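Local coordinates for uncharacterized protein (Pyrococcus furiosus DSM 3638, PDB 3WZ2) that probably acts as a proteasome-assembly chaperone or proteasome activator, being an archaeal homolog of these chaperones with the PAC2 family fold, at residues B[15-20]-B[102-107]; B[19-24]-B[77-82]; B[111-116]-B[170-175]; B[95-100]-B[157-162]. All blocks are in the same frame, centred on the assembly; numbering follows the deposited sequence.

Contacts 2 and 3 lie in the central sheet; contact 4 lies in the layer of helices on one face, and contact 1 joins that layer to a surface loop. In contact 2 the parallel strands 21-24 and 80-85 pair within a buried, largely aliphatic setting; contact 3 pairs 112-120 with 174-181 at the partly buried N-terminal ends of two inner strands, where lysines and a tyrosine mix with aliphatic groups. Strands 21-24 and 112-120 are neighbours in one sheet. Helix 91-107 serves contacts 1 and 4: near its C-terminal end it meets the loop through a tyrosine hydroxyl and a loose ion pair, whereas further back it packs on helix 158-169, buried and beside a second subunit.

Contact 1: residues B[15-20]-B[102-107]; sequences PEVENA and VNYLKK
Glu16 and Tyr104 mark the nearest approach of the two backbones, their CA atoms 7.9 Å apart. The loop is extended through Glu16 and then folds into a type II turn from Val17 to Ala20, while 102-107 is the last part of helix 91-107. At this separation the helix reaches the loop with side chains alone. Tyr104 does most of the work. Its CG stands anti to the backbone N (chi1 170°), which sends the ring out from the helix to the loop. There OH donates to Pro15 O at 2.7 Å; that oxygen lies at the ring edge, and the donor is tilted 20° from the carbonyl plane. The same hydroxyl accepts a weak bond from Val17 N at 3.0 Å, so one phenol group ties two backbone positions either side of Glu16. A tyrosine suits the place because its apolar ring can be buried while its hydroxyl meets a backbone carbonyl and an N-H of the loop. Further out, Glu16 and Lys107 cross at about a right angle: OE2 of Glu16 lies 3.2 Å from CD of Lys107, and 3.7 Å from its NZ, a long salt bridge at the exposed margin. Long, charged chains are at home there. Beneath the loop, Val17, Ala20 and Tyr104 all rest on Ile81 of strand 80-85, while Leu105 turns to Leu172 and Val102 to helix 158-169.

Contact 2: residues B[19-24]-B[77-82]; sequences NAIFIE and KNNIII
Ile21 and Ile23 are stitched to Asn79 and Ile81, at the start of strand 80-85, by three strong backbone bonds: Ile21 N to Asn79 O at 2.7 Å, Ile81 N to Ile21 O at 2.8 Å, and Ile23 N to Ile81 O at 2.7 Å. This is a parallel ladder within the central mixed sheet of an alpha/beta fold, the strand directions 17° apart. CA-H groups of Ala20, Ile80, Phe22 and Ile82 add weaker contacts to the same carbonyls and to Ile23 O. Beta-branched isoleucines suit extended backbone and fill both faces. On one face, Ile23 CD1 meets Ile80 CG2 at 3.7 Å, and Leu198 and Leu202 of helix 188-202 cover Ile23. On the other, CD1 of Phe22 meets CG2 of Ile81 at 3.9 Å in an oblique approach, with helix 91-107 lying over both residues. Ile81 also reaches back, its CD1 touching Ala20 CB; the small Ala20 leaves room for that methyl. Asn79 follows Asn78 in a type II' turn, the tight reversal that leads from strand 72-77 into 80-85. With its CG held between the backbone N and carbonyl carbon (chi1 57°), the Asn79 side chain lies alongside that of Ile21, bringing ND2 to 3.4 Å from Ile21 CD1.

Contact 3: residues B[111-116]-B[170-175]; sequences EKVISL and AGLKSY
Val113 joins the strands with both backbone polar atoms: N donates to Lys173 O at 2.9 Å, and O receives Tyr175 N at 2.8 Å. Ser115 N then bonds Tyr175 O, in line to within 8° at the hydrogen, completing a parallel ladder. Tyr175 runs outward, CG anti to the carbonyl carbon (chi1 -41°), which turns the ring along the neighbouring strand toward Lys112. CB sits near Val113 O, which lies in the ring plane at its edge, 3.5 Å from CD1. CD1 also meets CG1 of Ile114 at 3.9 Å, obliquely. Next, the chain of Lys112 crosses the ring obliquely, CG and CD against CE1, CG at 3.9 Å. At the tip, OH bonds Glu142 of helix 137-145 and has Lys112 NZ at 3.4 Å; that NZ also makes a long, weak ion pair with Glu142. A lysine suits the site, apolar along its stem and charged at its end; an alanine there would probably leave the outer ring less covered and Glu142 without this ion partner. Lys173 reaches Glu138, Glu139 and Glu142 in salt bridges. One water links Glu111 O (a weak bond) to Lys173 N; a second links Ser115 OG, which also hydrogen-bonds Glu24, to Tyr175 O. Gly171, at positive phi, is the C-prime residue of a Schellman motif closing helix 158-169, a helix-to-parallel-strand passage characteristic of layered alpha/beta folds.

Contact 4: residues B[95-100]-B[157-162]; sequences NEIAKE and TGMSGK
Met159 and Lys162 carry the contact of 158-162 with 95-100. The apolar part centres on Ala98, whose CB has Met159 SD at 3.8 Å and Lys162 CG at 3.9 Å. Met159 folds back at its second and third torsions (64° and 78°), which carries CE on to Ile97 CG2 at 3.7 Å, the two side chains crossing at about a right angle. Alanine's single methyl lets the backbones close to 6.8 Å between the CA atoms of Ala98 and Met159. The polar part is one weak hydrogen bond, Lys162 NZ to Asn95 OD1 at 3.1 Å. Asn95 is shared: its ND2 donates to the Leu55 and Ile57 carbonyls of the second subunit. As for charges, Lys162 NZ lies 4.5 Å from Lys99 NZ, an unfavourable pairing probably eased by the salt bridge of Lys99 to Glu166. Replacing Lys162 by a leucine would probably leave Asn95 OD1 without this donor and lose part of what fixes the amide toward the second subunit. The short helix segments cross at -44° with axes 9.9 Å apart, a helix pair on one face of the central sheet of an alpha/beta fold, set beside the interface between subunits.

Contact 1: residues B[15-20]-B[102-107]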
loop_
_atom_site.group_PDB
_atom_site.type_symbol
_atom_site.label_atom_id
_atom_site.label_comp_id
_atom_site.label_asym_id
_atom_site.label_seq_id
_atom_site.Cartn_x
_atom_site.Cartn_y
_atom_site.Cartn_z
ATOM N N PRO B 15 -13.278 27.662 -13.672
ATOM C CA PRO B 15 -12.885 28.833 -14.462
ATOM C C PRO B 15 -12.197 29.890 -13.611
ATOM O O PRO B 15 -12.417 29.965 -12.400
ATOM C CB PRO B 15 -14.207 29.361 -15.025
ATOM C CG PRO B 15 -15.263 28.781 -14.171
ATOM C CD PRO B 15 -14.735 27.488 -13.617
ATOM N N GLU B 16 -11.365 30.675 -14.263
ATOM C CA GLU B 16 -10.666 31.792 -13.646
ATOM C C GLU B 16 -11.632 32.869 -13.215
ATOM O O GLU B 16 -12.549 33.230 -13.948
ATOM C CB GLU B 16 -9.638 32.370 -14.603
ATOM C CG GLU B 16 -8.567 31.350 -14.942
ATOM C CD GLU B 16 -7.304 31.944 -15.577
ATOM O OE1 GLU B 16 -7.100 33.198 -15.561
ATOM O OE2 GLU B 16 -6.511 31.133 -16.098
ATOM N N VAL B 17 -11.523 33.268 -11.962
ATOM C CA VAL B 17 -12.264 34.390 -11.451
ATOM C C VAL B 17 -11.197 35.352 -10.981
ATOM O O VAL B 17 -10.536 35.091 -9.972
ATOM C CB VAL B 17 -13.206 33.968 -10.299
ATOM C CG1 VAL B 17 -13.876 35.185 -9.647
ATOM C CG2 VAL B 17 -14.276 33.002 -10.815
ATOM N N GLU B 18 -10.991 36.451 -11.714
ATOM C CA GLU B 18 -9.888 37.374 -11.381
ATOM C C GLU B 18 -10.186 37.994 -10.018
ATOM O O GLU B 18 -11.341 38.345 -9.741
ATOM C CB GLU B 18 -9.715 38.446 -12.473
ATOM C CG GLU B 18 -8.363 39.193 -12.421
ATOM C CD GLU B 18 -7.161 38.331 -12.798
ATOM O OE1 GLU B 18 -7.321 37.198 -13.309
ATOM O OE2 GLU B 18 -6.018 38.775 -12.571
ATOM N N ASN B 19 -9.157 38.112 -9.164
ATOM C CA ASN B 19 -9.288 38.754 -7.845
ATOM C C ASN B 19 -10.319 38.092 -6.896
ATOM O O ASN B 19 -11.012 38.726 -6.098
ATOM C CB ASN B 19 -9.547 40.269 -7.993
ATOM C CG ASN B 19 -8.452 40.974 -8.866
ATOM O OD1 ASN B 19 -7.247 40.685 -8.805
ATOM N ND2 ASN B 19 -8.905 41.859 -9.713
ATOM N N ALA B 20 -10.418 36.797 -7.046
ATOM C CA ALA B 20 -11.358 35.993 -6.278
ATOM C C ALA B 20 -11.203 36.224 -4.791
ATOM O O ALA B 20 -10.084 36.387 -4.256
ATOM C CB ALA B 20 -11.142 34.526 -6.608
ATOM N N VAL B 102 -4.093 26.440 -4.291
ATOM C CA VAL B 102 -3.177 27.546 -4.183
ATOM C C VAL B 102 -2.598 27.953 -5.546
ATOM O O VAL B 102 -2.493 29.132 -5.827
ATOM C CB VAL B 102 -2.074 27.223 -3.178
ATOM C CG1 VAL B 102 -0.939 28.221 -3.259
ATOM C CG2 VAL B 102 -2.672 27.199 -1.784
ATOM N N ASN B 103 -2.241 27.000 -6.387
ATOM C CA ASN B 103 -1.820 27.327 -7.756
ATOM C C ASN B 103 -2.886 28.118 -8.503
ATOM O O ASN B 103 -2.560 29.073 -9.183
ATOM C CB ASN B 103 -1.483 26.076 -8.586
ATOM C CG ASN B 103 -0.216 25.382 -8.099
ATOM O OD1 ASN B 103 0.657 26.027 -7.503
ATOM N ND2 ASN B 103 -0.083 24.067 -8.365
ATOM N N TYR B 104 -4.158 27.718 -8.364
ATOM C CA TYR B 104 -5.224 28.434 -8.986
ATOM C C TYR B 104 -5.309 29.859 -8.441
ATOM O O TYR B 104 -5.426 30.804 -9.195
ATOM C CB TYR B 104 -6.553 27.704 -8.784
ATOM C CG TYR B 104 -7.752 28.504 -9.201
ATOM C CD1 TYR B 104 -8.281 28.383 -10.466
ATOM C CD2 TYR B 104 -8.357 29.369 -8.321
ATOM C CE1 TYR B 104 -9.384 29.148 -10.845
ATOM C CE2 TYR B 104 -9.442 30.130 -8.683
ATOM C CZ TYR B 104 -9.951 30.025 -9.947
ATOM O OH TYR B 104 -11.042 30.784 -10.283
ATOM N N LEU B 105 -5.250 30.009 -7.126
ATOM C CA LEU B 105 -5.437 31.314 -6.506
ATOM C C LEU B 105 -4.277 32.281 -6.815
ATOM O O LEU B 105 -4.498 33.467 -7.047
ATOM C CB LEU B 105 -5.593 31.159 -5.008
ATOM C CG LEU B 105 -6.842 30.407 -4.508
ATOM C CD1 LEU B 105 -6.718 30.102 -3.036
ATOM C CD2 LEU B 105 -8.108 31.183 -4.739
ATOM N N LYS B 106 -3.053 31.761 -6.849
ATOM C CA LYS B 106 -1.908 32.483 -7.420
ATOM C C LYS B 106 -2.183 32.987 -8.838
ATOM O O LYS B 106 -1.998 34.136 -9.132
ATOM C CB LYS B 106 -0.686 31.584 -7.479
ATOM C CG LYS B 106 0.353 31.984 -6.480
ATOM C CD LYS B 106 1.779 31.750 -6.908
ATOM C CE LYS B 106 2.695 32.840 -6.321
ATOM N NZ LYS B 106 4.066 32.829 -6.888
ATOM N N LYS B 107 -2.561 32.068 -9.705
ATOM C CA LYS B 107 -2.799 32.336 -11.089
ATOM C C LYS B 107 -3.796 33.482 -11.292
ATOM O O LYS B 107 -3.607 34.287 -12.181
ATOM C CB LYS B 107 -3.337 31.085 -11.770
ATOM C CG LYS B 107 -3.195 31.068 -13.279
ATOM C CD LYS B 107 -4.318 30.283 -13.951
ATOM C CE LYS B 107 -4.464 28.850 -13.440
ATOM N NZ LYS B 107 -5.697 28.202 -14.004
#

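Contact 2: residues B[19-24]-B[77-82]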
loop_
_atom_site.group_PDB
_atom_site.type_symbol
_atom_site.label_atom_id
_atom_site.label_comp_id
_atom_site.label_asym_id
_atom_site.label_seq_id
_atom_site.Cartn_x
_atom_site.Cartn_y
_atom_site.Cartn_z
ATOM N N ASN B 19 -9.157 38.112 -9.164
ATOM C CA ASN B 19 -9.288 38.754 -7.845
ATOM C C ASN B 19 -10.319 38.092 -6.896
ATOM O O ASN B 19 -11.012 38.726 -6.098
ATOM C CB ASN B 19 -9.547 40.269 -7.993
ATOM C CG ASN B 19 -8.452 40.974 -8.866
ATOM O OD1 ASN B 19 -7.247 40.685 -8.805
ATOM N ND2 ASN B 19 -8.905 41.859 -9.713
ATOM N N ALA B 20 -10.418 36.797 -7.046
ATOM C CA ALA B 20 -11.358 35.993 -6.278
ATOM C C ALA B 20 -11.203 36.224 -4.791
ATOM O O ALA B 20 -10.084 36.387 -4.256
ATOM C CB ALA B 20 -11.142 34.526 -6.608
ATOM N N ILE B 21 -12.330 36.250 -4.109
ATOM C CA ILE B 21 -12.382 35.958 -2.699
ATOM C C ILE B 21 -12.790 34.516 -2.539
ATOM O O ILE B 21 -13.910 34.128 -2.896
ATOM C CB ILE B 21 -13.349 36.906 -1.992
ATOM C CG1 ILE B 21 -12.805 38.336 -2.076
ATOM C CG2 ILE B 21 -13.552 36.493 -0.537
ATOM C CD1 ILE B 21 -13.852 39.403 -1.812
ATOM N N PHE B 22 -11.865 33.710 -1.999
ATOM C CA PHE B 22 -12.033 32.261 -1.935
ATOM C C PHE B 22 -12.293 31.865 -0.518
ATOM O O PHE B 22 -11.486 32.170 0.368
ATOM C CB PHE B 22 -10.765 31.575 -2.406
ATOM C CG PHE B 22 -10.867 30.082 -2.459
ATOM C CD1 PHE B 22 -11.258 29.457 -3.614
ATOM C CD2 PHE B 22 -10.519 29.309 -1.380
ATOM C CE1 PHE B 22 -11.327 28.073 -3.686
ATOM C CE2 PHE B 22 -10.576 27.928 -1.442
ATOM C CZ PHE B 22 -10.976 27.311 -2.598
ATOM N N ILE B 23 -13.409 31.191 -0.299
ATOM C CA ILE B 23 -13.805 30.788 1.035
ATOM C C ILE B 23 -13.860 29.284 1.112
ATOM O O ILE B 23 -14.536 28.658 0.301
ATOM C CB ILE B 23 -15.186 31.340 1.352
ATOM C CG1 ILE B 23 -15.131 32.864 1.315
ATOM C CG2 ILE B 23 -15.654 30.852 2.709
ATOM C CD1 ILE B 23 -16.498 33.490 1.213
ATOM N N GLU B 24 -13.169 28.694 2.083
ATOM C CA GLU B 24 -13.082 27.245 2.155
ATOM C C GLU B 24 -13.745 26.759 3.444
ATOM O O GLU B 24 -13.444 27.269 4.507
ATOM C CB GLU B 24 -11.602 26.822 2.140
ATOM C CG GLU B 24 -11.357 25.375 2.497
ATOM C CD GLU B 24 -11.167 25.116 3.995
ATOM O OE1 GLU B 24 -10.316 25.770 4.645
ATOM O OE2 GLU B 24 -11.784 24.177 4.508
ATOM N N LYS B 77 -20.394 33.257 -7.112
ATOM C CA LYS B 77 -21.174 34.404 -7.513
ATOM C C LYS B 77 -20.298 35.631 -7.503
ATOM O O LYS B 77 -19.705 35.932 -6.472
ATOM C CB LYS B 77 -22.263 34.618 -6.459
ATOM C CG LYS B 77 -23.271 35.726 -6.772
ATOM C CD LYS B 77 -24.244 35.182 -7.795
ATOM C CE LYS B 77 -25.675 35.118 -7.340
ATOM N NZ LYS B 77 -26.465 35.761 -8.416
ATOM N N ASN B 78 -20.266 36.349 -8.611
ATOM C CA ASN B 78 -19.418 37.556 -8.761
ATOM C C ASN B 78 -17.973 37.177 -8.451
ATOM O O ASN B 78 -17.452 36.285 -9.106
ATOM C CB ASN B 78 -19.925 38.705 -7.887
ATOM C CG ASN B 78 -21.325 39.143 -8.284
ATOM O OD1 ASN B 78 -21.660 39.182 -9.461
ATOM N ND2 ASN B 78 -22.151 39.464 -7.293
ATOM N N ASN B 79 -17.354 37.794 -7.452
ATOM C CA ASN B 79 -15.921 37.587 -7.212
ATOM C C ASN B 79 -15.697 36.559 -6.108
ATOM O O ASN B 79 -14.575 36.337 -5.689
ATOM C CB ASN B 79 -15.224 38.925 -6.903
ATOM C CG ASN B 79 -15.846 39.656 -5.718
ATOM O OD1 ASN B 79 -17.065 39.617 -5.515
ATOM N ND2 ASN B 79 -15.013 40.306 -4.914
ATOM N N ILE B 80 -16.765 35.938 -5.623
ATOM C CA ILE B 80 -16.666 35.033 -4.499
ATOM C C ILE B 80 -16.757 33.579 -4.946
ATOM O O ILE B 80 -17.622 33.225 -5.756
ATOM C CB ILE B 80 -17.743 35.311 -3.444
ATOM C CG1 ILE B 80 -17.588 36.760 -2.978
ATOM C CG2 ILE B 80 -17.583 34.356 -2.269
ATOM C CD1 ILE B 80 -18.639 37.227 -2.032
ATOM N N ILE B 81 -15.859 32.749 -4.417
ATOM C CA ILE B 81 -15.888 31.306 -4.607
ATOM C C ILE B 81 -15.976 30.655 -3.243
ATOM O O ILE B 81 -15.257 31.045 -2.320
ATOM C CB ILE B 81 -14.628 30.805 -5.303
ATOM C CG1 ILE B 81 -14.447 31.496 -6.668
ATOM C CG2 ILE B 81 -14.662 29.296 -5.456
ATOM C CD1 ILE B 81 -13.135 31.196 -7.338
ATOM N N ILE B 82 -16.858 29.664 -3.119
ATOM C CA ILE B 82 -16.955 28.838 -1.914
ATOM C C ILE B 82 -16.657 27.397 -2.242
ATOM O O ILE B 82 -17.235 26.853 -3.180
ATOM C CB ILE B 82 -18.345 28.945 -1.298
ATOM C CG1 ILE B 82 -18.552 30.395 -0.873
ATOM C CG2 ILE B 82 -18.488 28.032 -0.099
ATOM C CD1 ILE B 82 -19.857 30.648 -0.200
#

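Contact 3: residues B[111-116]-B[170-175]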
loop_
_atom_site.group_PDB
_atom_site.type_symbol
_atom_site.label_atom_id
_atom_site.label_comp_id
_atom_site.label_asym_id
_atom_site.label_seq_id
_atom_site.Cartn_x
_atom_site.Cartn_y
_atom_site.Cartn_z
ATOM N N GLU B 111 -7.705 37.917 -4.163
ATOM C CA GLU B 111 -7.627 38.999 -3.190
ATOM C C GLU B 111 -7.562 38.482 -1.740
ATOM O O GLU B 111 -6.845 39.023 -0.916
ATOM C CB GLU B 111 -8.861 39.875 -3.392
ATOM C CG GLU B 111 -8.898 41.161 -2.603
ATOM C CD GLU B 111 -10.272 41.835 -2.700
ATOM O OE1 GLU B 111 -10.827 41.881 -3.832
ATOM O OE2 GLU B 111 -10.783 42.306 -1.645
ATOM N N LYS B 112 -8.330 37.438 -1.436
ATOM C CA LYS B 112 -8.389 36.868 -0.091
ATOM C C LYS B 112 -8.634 35.363 -0.137
ATOM O O LYS B 112 -9.376 34.878 -0.966
ATOM C CB LYS B 112 -9.519 37.496 0.736
ATOM C CG LYS B 112 -9.304 38.933 1.096
ATOM C CD LYS B 112 -10.392 39.451 2.009
ATOM C CE LYS B 112 -10.461 40.975 2.006
ATOM N NZ LYS B 112 -10.055 41.542 3.309
ATOM N N VAL B 113 -8.040 34.658 0.814
ATOM C CA VAL B 113 -8.267 33.262 1.031
ATOM C C VAL B 113 -8.697 33.105 2.463
ATOM O O VAL B 113 -7.924 33.345 3.375
ATOM C CB VAL B 113 -6.979 32.464 0.756
ATOM C CG1 VAL B 113 -7.256 30.979 0.748
ATOM C CG2 VAL B 113 -6.379 32.879 -0.581
ATOM N N ILE B 114 -9.929 32.662 2.676
ATOM C CA ILE B 114 -10.515 32.643 4.007
ATOM C C ILE B 114 -10.995 31.229 4.281
ATOM O O ILE B 114 -11.863 30.718 3.588
ATOM C CB ILE B 114 -11.712 33.611 4.095
ATOM C CG1 ILE B 114 -11.288 35.034 3.793
ATOM C CG2 ILE B 114 -12.311 33.581 5.489
ATOM C CD1 ILE B 114 -12.429 35.989 3.475
ATOM N N SER B 115 -10.464 30.608 5.320
ATOM C CA SER B 115 -10.974 29.325 5.773
ATOM C C SER B 115 -11.901 29.492 6.970
ATOM O O SER B 115 -11.678 30.316 7.835
ATOM C CB SER B 115 -9.784 28.399 6.136
ATOM O OG SER B 115 -9.025 28.093 4.980
ATOM N N LEU B 116 -12.969 28.720 6.967
ATOM C CA LEU B 116 -13.923 28.679 8.038
ATOM C C LEU B 116 -13.757 27.368 8.774
ATOM O O LEU B 116 -13.835 26.300 8.168
ATOM C CB LEU B 116 -15.335 28.742 7.467
ATOM C CG LEU B 116 -15.572 29.876 6.496
ATOM C CD1 LEU B 116 -17.023 29.834 6.087
ATOM C CD2 LEU B 116 -15.209 31.216 7.119
ATOM N N ALA B 170 2.524 31.623 -0.829
ATOM C CA ALA B 170 2.402 32.141 -2.160
ATOM C C ALA B 170 2.148 33.660 -2.241
ATOM O O ALA B 170 2.017 34.185 -3.341
ATOM C CB ALA B 170 1.310 31.414 -2.886
ATOM N N GLY B 171 2.183 34.368 -1.120
ATOM C CA GLY B 171 2.074 35.823 -1.124
ATOM C C GLY B 171 0.629 36.278 -1.153
ATOM O O GLY B 171 0.364 37.434 -1.412
ATOM N N LEU B 172 -0.305 35.368 -0.872
ATOM C CA LEU B 172 -1.714 35.718 -0.827
ATOM C C LEU B 172 -2.105 36.094 0.584
ATOM O O LEU B 172 -1.433 35.743 1.555
ATOM C CB LEU B 172 -2.568 34.546 -1.285
ATOM C CG LEU B 172 -2.232 34.073 -2.688
ATOM C CD1 LEU B 172 -2.946 32.781 -3.018
ATOM C CD2 LEU B 172 -2.559 35.174 -3.715
ATOM N N LYS B 173 -3.174 36.854 0.682
ATOM C CA LYS B 173 -3.722 37.243 1.962
ATOM C C LYS B 173 -4.620 36.129 2.418
ATOM O O LYS B 173 -5.634 35.845 1.776
ATOM C CB LYS B 173 -4.504 38.571 1.826
ATOM C CG LYS B 173 -3.666 39.736 1.328
ATOM C CD LYS B 173 -4.464 40.972 0.910
ATOM C CE LYS B 173 -5.090 41.706 2.080
ATOM N NZ LYS B 173 -4.164 41.853 3.243
ATOM N N SER B 174 -4.239 35.491 3.517
ATOM C CA SER B 174 -4.941 34.303 4.016
ATOM C C SER B 174 -5.407 34.522 5.460
ATOM O O SER B 174 -4.773 35.264 6.248
ATOM C CB SER B 174 -4.128 33.008 3.848
ATOM O OG SER B 174 -3.046 32.913 4.726
ATOM N N TYR B 175 -6.557 33.925 5.763
ATOM C CA TYR B 175 -7.180 34.013 7.058
ATOM C C TYR B 175 -7.860 32.701 7.407
ATOM O O TYR B 175 -8.323 31.986 6.519
ATOM C CB TYR B 175 -8.249 35.091 7.100
ATOM C CG TYR B 175 -7.937 36.393 6.382
ATOM C CD1 TYR B 175 -7.866 36.434 5.021
ATOM C CD2 TYR B 175 -7.737 37.604 7.078
ATOM C CE1 TYR B 175 -7.609 37.608 4.348
ATOM C CE2 TYR B 175 -7.486 38.804 6.400
ATOM C CZ TYR B 175 -7.446 38.785 5.035
ATOM O OH TYR B 175 -7.194 39.932 4.351
HETATM O O HOH W 1 -4.240 37.997 -1.769
HETATM O O HOH W 2 -6.984 30.205 4.709
#

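Contact 4: residues B[95-100]-B[157-162]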
loop_
_atom_site.group_PDB
_atom_site.type_symbol
_atom_site.label_atom_id
_atom_site.label_comp_id
_atom_site.label_asym_id
_atom_site.label_seq_id
_atom_site.Cartn_x
_atom_site.Cartn_y
_atom_site.Cartn_z
ATOM N N ASN B 95 -3.598 17.454 1.059
ATOM C CA ASN B 95 -2.423 18.201 0.601
ATOM C C ASN B 95 -2.355 18.427 -0.915
ATOM O O ASN B 95 -2.046 19.524 -1.362
ATOM C CB ASN B 95 -1.115 17.550 1.047
ATOM C CG ASN B 95 -0.896 17.642 2.539
ATOM O OD1 ASN B 95 -1.295 18.608 3.174
ATOM N ND2 ASN B 95 -0.242 16.645 3.098
ATOM N N GLU B 96 -2.675 17.414 -1.693
ATOM C CA GLU B 96 -2.683 17.590 -3.127
ATOM C C GLU B 96 -3.731 18.611 -3.555
ATOM O O GLU B 96 -3.487 19.389 -4.473
ATOM C CB GLU B 96 -2.920 16.263 -3.849
ATOM C CG GLU B 96 -1.773 15.266 -3.787
ATOM C CD GLU B 96 -0.768 15.449 -4.922
ATOM O OE1 GLU B 96 -0.718 16.555 -5.539
ATOM O OE2 GLU B 96 -0.018 14.473 -5.204
ATOM N N ILE B 97 -4.917 18.562 -2.952
ATOM C CA ILE B 97 -5.971 19.475 -3.327
ATOM C C ILE B 97 -5.595 20.889 -2.939
ATOM O O ILE B 97 -5.758 21.797 -3.729
ATOM C CB ILE B 97 -7.326 19.080 -2.713
ATOM C CG1 ILE B 97 -7.829 17.761 -3.315
ATOM C CG2 ILE B 97 -8.372 20.163 -2.943
ATOM C CD1 ILE B 97 -8.867 17.069 -2.457
ATOM N N ALA B 98 -5.079 21.070 -1.735
ATOM C CA ALA B 98 -4.604 22.380 -1.281
ATOM C C ALA B 98 -3.571 22.976 -2.231
ATOM O O ALA B 98 -3.652 24.163 -2.593
ATOM C CB ALA B 98 -4.010 22.297 0.108
ATOM N N LYS B 99 -2.638 22.154 -2.678
ATOM C CA LYS B 99 -1.647 22.599 -3.655
ATOM C C LYS B 99 -2.314 23.116 -4.944
ATOM O O LYS B 99 -1.931 24.169 -5.455
ATOM C CB LYS B 99 -0.606 21.489 -3.942
ATOM C CG LYS B 99 0.280 21.114 -2.732
ATOM C CD LYS B 99 1.456 22.068 -2.583
ATOM C CE LYS B 99 1.936 22.005 -1.182
ATOM N NZ LYS B 99 3.268 22.629 -0.952
ATOM N N GLU B 100 -3.269 22.376 -5.498
ATOM C CA GLU B 100 -3.936 22.849 -6.732
ATOM C C GLU B 100 -4.774 24.092 -6.488
ATOM O O GLU B 100 -4.824 24.978 -7.319
ATOM C CB GLU B 100 -4.835 21.775 -7.329
ATOM C CG GLU B 100 -4.113 20.557 -7.849
ATOM C CD GLU B 100 -3.097 20.869 -8.954
ATOM O OE1 GLU B 100 -3.418 21.638 -9.896
ATOM O OE2 GLU B 100 -1.959 20.341 -8.853
ATOM N N THR B 157 -5.645 21.811 12.113
ATOM C CA THR B 157 -5.385 20.618 11.285
ATOM C C THR B 157 -6.324 20.587 10.086
ATOM O O THR B 157 -7.308 21.326 10.023
ATOM C CB THR B 157 -5.629 19.319 12.055
ATOM O OG1 THR B 157 -6.976 19.347 12.568
ATOM C CG2 THR B 157 -4.645 19.203 13.216
ATOM N N GLY B 158 -5.932 19.837 9.069
ATOM C CA GLY B 158 -6.755 19.705 7.897
ATOM C C GLY B 158 -6.548 20.800 6.874
ATOM O O GLY B 158 -5.561 21.574 6.922
ATOM N N MET B 159 -7.501 20.869 5.953
ATOM C CA MET B 159 -7.429 21.796 4.836
ATOM C C MET B 159 -7.187 23.221 5.318
ATOM O O MET B 159 -6.398 23.960 4.713
ATOM C CB MET B 159 -8.705 21.691 3.970
ATOM C CG MET B 159 -8.779 22.670 2.808
ATOM S SD MET B 159 -7.502 22.431 1.582
ATOM C CE MET B 159 -8.119 21.026 0.662
ATOM N N SER B 160 -7.920 23.628 6.364
ATOM C CA SER B 160 -7.891 25.027 6.789
ATOM C C SER B 160 -6.495 25.425 7.231
ATOM O O SER B 160 -5.976 26.459 6.831
ATOM C CB SER B 160 -8.906 25.272 7.905
ATOM O OG SER B 160 -10.206 25.183 7.331
ATOM N N GLY B 161 -5.858 24.567 8.026
ATOM C CA GLY B 161 -4.447 24.794 8.418
ATOM C C GLY B 161 -3.489 24.853 7.240
ATOM O O GLY B 161 -2.584 25.667 7.195
ATOM N N LYS B 162 -3.674 23.955 6.283
ATOM C CA LYS B 162 -2.756 23.855 5.161
ATOM C C LYS B 162 -2.875 25.057 4.264
ATOM O O LYS B 162 -1.890 25.623 3.866
ATOM C CB LYS B 162 -2.991 22.573 4.336
ATOM C CG LYS B 162 -1.859 22.278 3.340
ATOM C CD LYS B 162 -0.596 21.864 4.095
ATOM C CE LYS B 162 0.673 21.899 3.280
ATOM N NZ LYS B 162 0.703 20.815 2.283
#